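Local coordinates for protein endo-beta-1,4-glucanase (Bacillus licheniformis, PDB 2JEN) that hydrolyses beta-1,4-linked glucans of the plant cell wall, xyloglucan in particular, as a family 12 glycoside hydrolase, at residues E173-G178 with T219-D224; V238-E243 with I251-W256. The protein carries 1 engineered substitution. One frame throughout, in Å; residues are numbered along the deposited sequence.

Interaction 1 of 2, residues E173-G178 with T219-D224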
# COMPACT_ATOMS: atom_id res chain seq x y z
N GLU A 173 29.31 -17.62 -30.97
CA GLU A 173 30.64 -17.05 -30.98
C GLU A 173 30.64 -15.71 -30.28
O GLU A 173 29.58 -15.15 -30.00
CB GLU A 173 31.14 -16.87 -32.42
CG GLU A 173 30.40 -15.83 -33.21
CD GLU A 173 30.57 -15.93 -34.72
OE1 GLU A 173 31.26 -16.86 -35.18
OE2 GLU A 173 30.00 -15.10 -35.46
N THR A 174 31.84 -15.20 -30.00
CA THR A 174 32.05 -13.86 -29.48
C THR A 174 32.51 -12.97 -30.60
O THR A 174 33.38 -13.34 -31.41
CB THR A 174 33.00 -13.89 -28.31
OG1 THR A 174 32.42 -14.69 -27.28
CG2 THR A 174 33.29 -12.50 -27.76
N VAL A 175 31.89 -11.79 -30.70
CA VAL A 175 32.15 -10.84 -31.78
C VAL A 175 32.39 -9.45 -31.25
O VAL A 175 31.91 -9.10 -30.16
CB VAL A 175 30.96 -10.76 -32.79
CG1 VAL A 175 30.65 -12.11 -33.29
CG2 VAL A 175 29.69 -10.16 -32.10
N SER A 176 33.17 -8.68 -31.98
CA SER A 176 33.33 -7.23 -31.69
C SER A 176 32.47 -6.45 -32.67
O SER A 176 32.67 -6.52 -33.87
CB SER A 176 34.80 -6.83 -31.81
OG SER A 176 35.03 -5.47 -31.50
N ILE A 177 31.46 -5.73 -32.13
CA ILE A 177 30.59 -4.88 -32.93
C ILE A 177 30.43 -3.58 -32.19
O ILE A 177 30.13 -3.56 -30.97
CB ILE A 177 29.20 -5.53 -33.13
CG1 ILE A 177 29.29 -6.85 -33.90
CG2 ILE A 177 28.25 -4.55 -33.84
CD1 ILE A 177 27.96 -7.60 -34.03
N GLY A 178 30.60 -2.47 -32.90
CA GLY A 178 30.34 -1.15 -32.33
C GLY A 178 31.30 -0.75 -31.22
O GLY A 178 30.99 0.15 -30.41
N THR A 219 22.18 -5.72 -37.18
CA THR A 219 21.40 -6.35 -38.24
C THR A 219 22.30 -6.66 -39.46
O THR A 219 22.08 -7.67 -40.11
CB THR A 219 20.18 -5.49 -38.63
OG1 THR A 219 20.58 -4.17 -39.05
CG2 THR A 219 19.21 -5.39 -37.46
N ASN A 220 23.28 -5.80 -39.76
CA ASN A 220 24.24 -6.14 -40.84
C ASN A 220 25.04 -7.39 -40.52
O ASN A 220 25.30 -8.21 -41.41
CB ASN A 220 25.19 -4.98 -41.09
CG ASN A 220 24.59 -3.91 -41.98
OD1 ASN A 220 23.52 -4.08 -42.59
ND2 ASN A 220 25.31 -2.77 -42.06
N TYR A 221 25.46 -7.57 -39.27
CA TYR A 221 26.14 -8.82 -38.89
C TYR A 221 25.21 -9.99 -39.14
O TYR A 221 25.60 -10.96 -39.76
CB TYR A 221 26.63 -8.76 -37.45
CG TYR A 221 26.94 -10.09 -36.81
CD1 TYR A 221 28.17 -10.72 -37.03
CD2 TYR A 221 26.01 -10.76 -36.01
CE1 TYR A 221 28.47 -11.93 -36.38
CE2 TYR A 221 26.30 -11.92 -35.38
CZ TYR A 221 27.52 -12.53 -35.58
OH TYR A 221 27.76 -13.70 -34.94
N LEU A 222 23.98 -9.92 -38.68
CA LEU A 222 23.07 -11.05 -38.84
C LEU A 222 22.74 -11.35 -40.30
O LEU A 222 22.64 -12.50 -40.69
CB LEU A 222 21.80 -10.80 -38.00
CG LEU A 222 21.97 -10.78 -36.50
CD1 LEU A 222 20.66 -10.28 -35.85
CD2 LEU A 222 22.39 -12.12 -35.95
N ALA A 223 22.56 -10.30 -41.10
CA ALA A 223 22.19 -10.45 -42.50
C ALA A 223 23.37 -10.80 -43.37
O ALA A 223 23.34 -11.82 -44.09
CB ALA A 223 21.51 -9.17 -42.99
N ASP A 224 24.41 -9.99 -43.31
CA ASP A 224 25.52 -10.10 -44.29
C ASP A 224 26.58 -11.08 -43.82
O ASP A 224 27.22 -11.75 -44.65
CB ASP A 224 26.17 -8.73 -44.47
CG ASP A 224 25.25 -7.69 -45.07
OD1 ASP A 224 24.36 -8.07 -45.86
OD2 ASP A 224 25.41 -6.49 -44.72
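Tyr221 reaches from helix 215-225 to three residues of strand 170-177, and read from its root to its hydroxyl it shows how one aromatic side chain can exchange apolar partners for a polar one along its length. At the start, CB meets CD1 of Ile177 at 3.8 Å, and the same methyl lies 3.9 Å from Tyr221 CG, the two side chains crossing nearly at right angles. With CG turned anti to the backbone N (chi1 161°), the ring leaves the helix and runs along the strand past Ile177. Near the hydroxyl end of the ring, Tyr221 CE1 lies 3.8 Å from CG1 of Val175, a methyl that also approaches the hydroxyl. The alternate residues Glu173, Val175 and Ile177 all point their side chains toward the helix, as residues two apart on a strand do.

The tip changes character. Tyr221 OH donates a hydrogen bond of 2.7 Å to Glu173 OE2, which lies at the ring edge in its plane. The glutamate arrives from the opposite direction, extended beyond CG; the phenol meets OE2 on its anti side, 21° out of the carboxylate plane, and the two flat groups are turned 52° from one another. Around this pair, Lys226 forms a salt bridge with the same OE2, while Val184 of the adjoining strand 180-192 also packs on Tyr221.

The contact thus joins the one helix of this beta-rich fold to a strand of its mixed sheet. Chemically, a single carboxylate oxygen is shared by a phenol and an ammonium group, which would probably favour the ionised form of Glu173, while methyls of Val175 and Ile177 lie against the ring and CB of Tyr221 and probably limit its swing.

Interaction 2 of 2, residues V238-E243 with I251-W256. With GLC (alpha-D-glucopyranose), chain C; GLC (alpha-D-glucopyranose), chain B.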
# COMPACT_ATOMS: atom_id res chain seq x y z
N VAL A 238 12.33 -0.50 -31.11
CA VAL A 238 13.51 -0.61 -30.26
C VAL A 238 13.04 -0.31 -28.85
O VAL A 238 12.47 0.76 -28.59
CB VAL A 238 14.64 0.35 -30.67
CG1 VAL A 238 15.77 0.34 -29.68
CG2 VAL A 238 15.13 -0.00 -32.10
N GLU A 239 13.27 -1.27 -27.98
CA GLU A 239 12.88 -1.19 -26.58
C GLU A 239 14.11 -1.36 -25.72
O GLU A 239 15.07 -2.03 -26.14
CB GLU A 239 11.85 -2.28 -26.23
CG GLU A 239 10.75 -2.42 -27.23
CD GLU A 239 9.65 -3.39 -26.89
OE1 GLU A 239 9.71 -4.04 -25.83
OE2 GLU A 239 8.72 -3.49 -27.72
N PHE A 240 14.11 -0.82 -24.52
CA PHE A 240 15.19 -1.05 -23.57
C PHE A 240 14.57 -1.27 -22.21
O PHE A 240 13.73 -0.48 -21.77
CB PHE A 240 16.14 0.14 -23.47
CG PHE A 240 17.24 -0.05 -22.46
CD1 PHE A 240 17.12 0.45 -21.19
CD2 PHE A 240 18.37 -0.79 -22.77
CE1 PHE A 240 18.11 0.22 -20.24
CE2 PHE A 240 19.34 -1.03 -21.84
CZ PHE A 240 19.23 -0.51 -20.58
N GLY A 241 14.96 -2.35 -21.54
CA GLY A 241 14.41 -2.60 -20.23
C GLY A 241 15.15 -3.65 -19.48
O GLY A 241 16.29 -3.99 -19.85
N THR A 242 14.56 -4.10 -18.37
CA THR A 242 15.17 -5.13 -17.54
C THR A 242 14.27 -6.34 -17.52
O THR A 242 13.19 -6.29 -16.96
CB THR A 242 15.42 -4.63 -16.11
OG1 THR A 242 14.18 -4.21 -15.55
CG2 THR A 242 16.39 -3.45 -16.03
N GLU A 243 14.71 -7.47 -18.07
CA GLU A 243 13.98 -8.72 -17.82
C GLU A 243 14.30 -9.13 -16.42
O GLU A 243 15.47 -9.20 -16.03
CB GLU A 243 14.39 -9.84 -18.77
CG GLU A 243 14.05 -9.59 -20.24
CD GLU A 243 14.34 -10.78 -21.12
OE1 GLU A 243 15.50 -11.17 -21.23
OE2 GLU A 243 13.39 -11.33 -21.71
N ILE A 251 15.97 0.41 -11.41
CA ILE A 251 16.83 1.06 -12.38
C ILE A 251 16.50 2.53 -12.43
O ILE A 251 15.35 2.94 -12.24
CB ILE A 251 16.64 0.44 -13.80
CG1 ILE A 251 17.76 0.87 -14.78
CG2 ILE A 251 15.27 0.77 -14.40
CD1 ILE A 251 17.80 0.06 -16.08
N ASN A 252 17.52 3.34 -12.72
CA ASN A 252 17.33 4.72 -13.07
C ASN A 252 18.06 4.96 -14.36
O ASN A 252 19.20 4.48 -14.54
CB ASN A 252 17.87 5.64 -11.97
CG ASN A 252 17.78 7.08 -12.36
OD1 ASN A 252 16.73 7.79 -12.10
ND2 ASN A 252 18.81 7.53 -12.99
N ILE A 253 17.42 5.65 -15.28
CA ILE A 253 17.94 6.00 -16.57
C ILE A 253 18.17 7.51 -16.62
O ILE A 253 17.27 8.30 -16.29
CB ILE A 253 16.99 5.57 -17.68
CG1 ILE A 253 16.90 4.03 -17.68
CG2 ILE A 253 17.42 6.13 -19.03
CD1 ILE A 253 15.80 3.49 -18.55
N SER A 254 19.41 7.91 -16.97
CA SER A 254 19.84 9.30 -16.96
C SER A 254 20.03 9.87 -18.36
O SER A 254 20.17 11.08 -18.53
CB SER A 254 21.14 9.46 -16.15
OG SER A 254 22.19 8.77 -16.79
N ASN A 255 20.01 9.01 -19.38
CA ASN A 255 20.08 9.43 -20.76
C ASN A 255 19.41 8.38 -21.61
O ASN A 255 19.63 7.18 -21.41
CB ASN A 255 21.53 9.63 -21.23
CG ASN A 255 21.59 10.38 -22.55
OD1 ASN A 255 20.88 11.36 -22.77
ND2 ASN A 255 22.41 9.89 -23.44
N TRP A 256 18.63 8.83 -22.57
CA TRP A 256 17.91 7.93 -23.47
C TRP A 256 17.58 8.58 -24.78
O TRP A 256 17.03 9.69 -24.81
CB TRP A 256 16.58 7.51 -22.83
CG TRP A 256 15.68 6.81 -23.75
CD1 TRP A 256 14.55 7.31 -24.35
CD2 TRP A 256 15.84 5.47 -24.27
NE1 TRP A 256 13.98 6.37 -25.18
CE2 TRP A 256 14.76 5.23 -25.14
CE3 TRP A 256 16.79 4.47 -24.08
CZ2 TRP A 256 14.59 4.03 -25.78
CZ3 TRP A 256 16.64 3.29 -24.76
CH2 TRP A 256 15.53 3.05 -25.56
C1 GLC C . 15.28 -16.69 -21.52
C2 GLC C . 16.02 -15.44 -21.94
C3 GLC C . 15.07 -14.29 -22.17
C4 GLC C . 13.88 -14.69 -23.06
C5 GLC C . 13.30 -16.01 -22.54
C6 GLC C . 12.20 -16.51 -23.48
O2 GLC C . 16.91 -15.07 -20.91
O3 GLC C . 15.78 -13.25 -22.80
O4 GLC C . 12.92 -13.63 -23.07
O5 GLC C . 14.31 -17.00 -22.52
O6 GLC C . 11.46 -17.54 -22.82
C1 GLC B . 12.89 -11.94 -25.65
C2 GLC B . 11.65 -12.75 -26.00
C3 GLC B . 10.50 -11.79 -26.20
C4 GLC B . 10.26 -11.05 -24.89
C5 GLC B . 11.57 -10.31 -24.60
C6 GLC B . 11.49 -9.34 -23.41
O1 GLC B . 14.04 -12.73 -25.51
O2 GLC B . 11.72 -13.49 -27.20
O3 GLC B . 9.43 -12.60 -26.70
O4 GLC B . 9.23 -10.09 -25.05
O5 GLC B . 12.61 -11.26 -24.43
O6 GLC B . 11.05 -9.98 -22.23
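Phe240 meets three residues of segment 251-256, and it belongs to the alternation that gives a strand of a beta sandwich two different faces. Its CB packs tightly on the indole of Trp256, 3.4 Å from CZ3, as the two side chains slide past each other in opposite directions. Both have CG anti to the backbone N (chi1 178° for Phe240, 169° for Trp256), a torsion that sends each ring toward the other segment. Farther out, Phe240 CE1 lies 4.2 Å from CD1 of Ile251, while CD1 of Ile253 comes to the ring edge. Tyr136 makes an edge-to-face stack with Phe240, and Tyr46 does so with Trp256.

After Gly241, which has no side chain, Thr242 turns back to the same interior. Its CG2 touches Ile251 CD1 at 3.8 Å, and its OG1 is hydrogen-bonded to NE1 of Trp75, so the polar branch of this buried residue is satisfied.

Glu243 serves the other side. Its carboxylate accepts a hydrogen bond from O3 of the chain C glucose at OE1 (2.6 Å) and another from O6 of the chain B glucose at OE2 (2.8 Å); Asn133 holds OE1 as well. With an alanine in its place, O3 and O6 would probably lose this acceptor and the Asn133 amide its mate, weakening the hold on two glucose units at once.

The second segment turns a corner at Ser254, where Ser254 and Asn255 both face Ser123 in a classic beta bulge. Aromatic and branched side chains interlocking between two sheets, with an acidic residue facing glycan in the pocket beyond, are characteristic of the beta-jelly-roll sandwich of family 12, in the concanavalin clan.

How the interactions relate
Interactions 1 and 2 tie the same mixed sheet to what packs against it, at different depths. The centre of interaction 2 lies about 8 Å from that of the chain, the centre of interaction 1 about 18 Å; the two centres are about 22 Å apart, and the nearest atoms, about 9 Å apart, do not touch. They are in series along the chain: helix 215-225, which closes interaction 1, is followed by strand 234-244, which opens interaction 2. Their settings differ. Segment 238-243 carries Glu243 into the glycan pocket from a buried apolar base, whereas segments 173-178 and 219-224 join helix to strand nearer the periphery of the chain.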